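Local atomic coordinates of mandalate racemase/muconate lactonizing enzyme (Unidentified, PDB entry 4E4U), a protein that is of unknown specific function but, as a putative mandelate racemase/muconate lactonizing enzyme of the enolase superfamily, probably catalyses an isomerase-type reaction. Residues 42-47 with 86-91. Sequence-based numbering, arbitrary orientation.
Sequences SATFGP and PDLTMM
Thr89 OG1 is held by two hydrogen bonds: it accepts from a water at 2.9 Å and is bonded to Asp87 OD2 of the second subunit. The same water is hydrogen-bonded to Ser42 OG at 2.8 Å and accepts from the backbone Phe45 N at 3.1 Å, tying the loop 42-47 to the first turn of helix 88-109. With chi1 at -171°, Ser42 turns OG away from its backbone N and in toward Thr89, 3.4 Å from Thr89 CA. Thr44 OG1 approaches Thr89 OG1 to 3.6 Å and bonds to that same Asp87 of the partner chain, and it also lies 3.9 Å from Leu88 CD2. Beside them, the Phe45 ring meets Thr89 OG1 obliquely through CE2, and Thr44 CG2 lies over one ring face near the rim. Within the chain, Asp87, the N-cap residue of helix 88-109, accepts from Met90 N at OD1 (3.0 Å, 171°), on the anti side and 34° out of the carboxylate plane. Thus one carboxylate both caps its own helix and, through OD2, reaches Thr44 and Thr89 of the neighbouring subunit, a reciprocal link where the N-terminal alpha+beta capping domains of this enolase-superfamily protein meet across a subunit interface.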
loop_
_atom_site.group_PDB
_atom_site.type_symbol
_atom_site.label_atom_id
_atom_site.label_comp_id
_atom_site.label_asym_id
_atom_site.label_seq_id
_atom_site.Cartn_x
_atom_site.Cartn_y
_atom_site.Cartn_z
ATOM N N SER A 42 1.262 12.208 -35.848
ATOM C CA SER A 42 1.094 13.353 -34.962
ATOM C C SER A 42 0.160 14.352 -35.611
ATOM O O SER A 42 0.406 14.796 -36.733
ATOM C CB SER A 42 2.444 14.028 -34.708
ATOM O OG SER A 42 2.327 15.015 -33.702
ATOM N N ALA A 43 -0.903 14.718 -34.903
ATOM C CA ALA A 43 -1.882 15.651 -35.454
ATOM C C ALA A 43 -2.337 16.702 -34.451
ATOM O O ALA A 43 -3.405 17.291 -34.609
ATOM C CB ALA A 43 -3.080 14.897 -36.033
ATOM N N THR A 44 -1.536 16.941 -33.417
ATOM C CA THR A 44 -1.795 18.073 -32.532
ATOM C C THR A 44 -1.908 19.357 -33.356
ATOM O O THR A 44 -2.807 20.181 -33.126
ATOM C CB THR A 44 -0.675 18.229 -31.503
ATOM O OG1 THR A 44 -0.481 16.987 -30.821
ATOM C CG2 THR A 44 -1.020 19.305 -30.487
ATOM N N PHE A 45 -0.987 19.500 -34.314
ATOM C CA PHE A 45 -0.938 20.635 -35.233
ATOM C C PHE A 45 -1.085 20.116 -36.649
ATOM O O PHE A 45 -0.701 18.978 -36.931
ATOM C CB PHE A 45 0.393 21.384 -35.116
ATOM C CG PHE A 45 0.822 21.625 -33.704
ATOM C CD1 PHE A 45 0.059 22.426 -32.863
ATOM C CD2 PHE A 45 1.980 21.043 -33.205
ATOM C CE1 PHE A 45 0.448 22.642 -31.544
ATOM C CE2 PHE A 45 2.368 21.253 -31.888
ATOM C CZ PHE A 45 1.601 22.057 -31.055
ATOM N N GLY A 46 -1.618 20.957 -37.536
ATOM C CA GLY A 46 -1.839 20.596 -38.926
ATOM C C GLY A 46 -0.579 20.503 -39.766
ATOM O O GLY A 46 0.500 20.897 -39.326
ATOM N N PRO A 47 -0.707 19.956 -40.977
ATOM C CA PRO A 47 0.440 19.717 -41.858
ATOM C C PRO A 47 1.237 20.973 -42.241
ATOM O O PRO A 47 2.430 20.847 -42.516
ATOM C CB PRO A 47 -0.197 19.056 -43.091
ATOM C CG PRO A 47 -1.672 19.378 -42.993
ATOM C CD PRO A 47 -1.952 19.399 -41.529
ATOM N N PRO A 86 8.195 13.682 -22.172
ATOM C CA PRO A 86 7.620 13.514 -23.513
ATOM C C PRO A 86 6.944 14.768 -24.072
ATOM O O PRO A 86 6.083 15.348 -23.403
ATOM C CB PRO A 86 6.588 12.400 -23.309
ATOM C CG PRO A 86 7.136 11.609 -22.158
ATOM C CD PRO A 86 7.720 12.655 -21.231
ATOM N N ASP A 87 7.357 15.176 -25.273
ATOM C CA ASP A 87 6.642 16.161 -26.076
ATOM C C ASP A 87 6.011 15.368 -27.219
ATOM O O ASP A 87 6.715 14.812 -28.066
ATOM C CB ASP A 87 7.590 17.253 -26.596
ATOM C CG ASP A 87 6.884 18.252 -27.515
ATOM O OD1 ASP A 87 6.289 17.811 -28.531
ATOM O OD2 ASP A 87 6.930 19.476 -27.232
ATOM N N LEU A 88 4.686 15.295 -27.220
ATOM C CA LEU A 88 3.971 14.362 -28.088
ATOM C C LEU A 88 4.295 14.549 -29.580
ATOM O O LEU A 88 4.512 13.575 -30.302
ATOM C CB LEU A 88 2.467 14.495 -27.850
ATOM C CG LEU A 88 1.565 13.505 -28.585
ATOM C CD1 LEU A 88 1.776 12.080 -28.083
ATOM C CD2 LEU A 88 0.120 13.920 -28.420
ATOM N N THR A 89 4.330 15.793 -30.047
ATOM C CA THR A 89 4.632 16.028 -31.455
ATOM C C THR A 89 6.079 15.672 -31.763
ATOM O O THR A 89 6.357 15.042 -32.788
ATOM C CB THR A 89 4.310 17.475 -31.881
ATOM O OG1 THR A 89 2.903 17.705 -31.746
ATOM C CG2 THR A 89 4.718 17.725 -33.323
ATOM N N MET A 90 6.997 16.037 -30.869
ATOM C CA MET A 90 8.409 15.712 -31.079
ATOM C C MET A 90 8.597 14.206 -31.153
ATOM O O MET A 90 9.362 13.711 -31.974
ATOM C CB MET A 90 9.275 16.282 -29.956
ATOM C CG MET A 90 10.731 15.816 -30.002
ATOM S SD MET A 90 11.600 16.263 -31.527
ATOM C CE MET A 90 12.457 17.737 -30.974
ATOM N N MET A 91 7.893 13.469 -30.302
ATOM C CA MET A 91 8.024 12.025 -30.323
ATOM C C MET A 91 7.509 11.424 -31.628
ATOM O O MET A 91 8.109 10.489 -32.158
ATOM C CB MET A 91 7.361 11.405 -29.105
ATOM C CG MET A 91 8.099 11.693 -27.797
ATOM S SD MET A 91 9.770 11.007 -27.714
ATOM C CE MET A 91 10.793 12.381 -28.238
HETATM O O HOH W 1 1.418 17.573 -34.213
#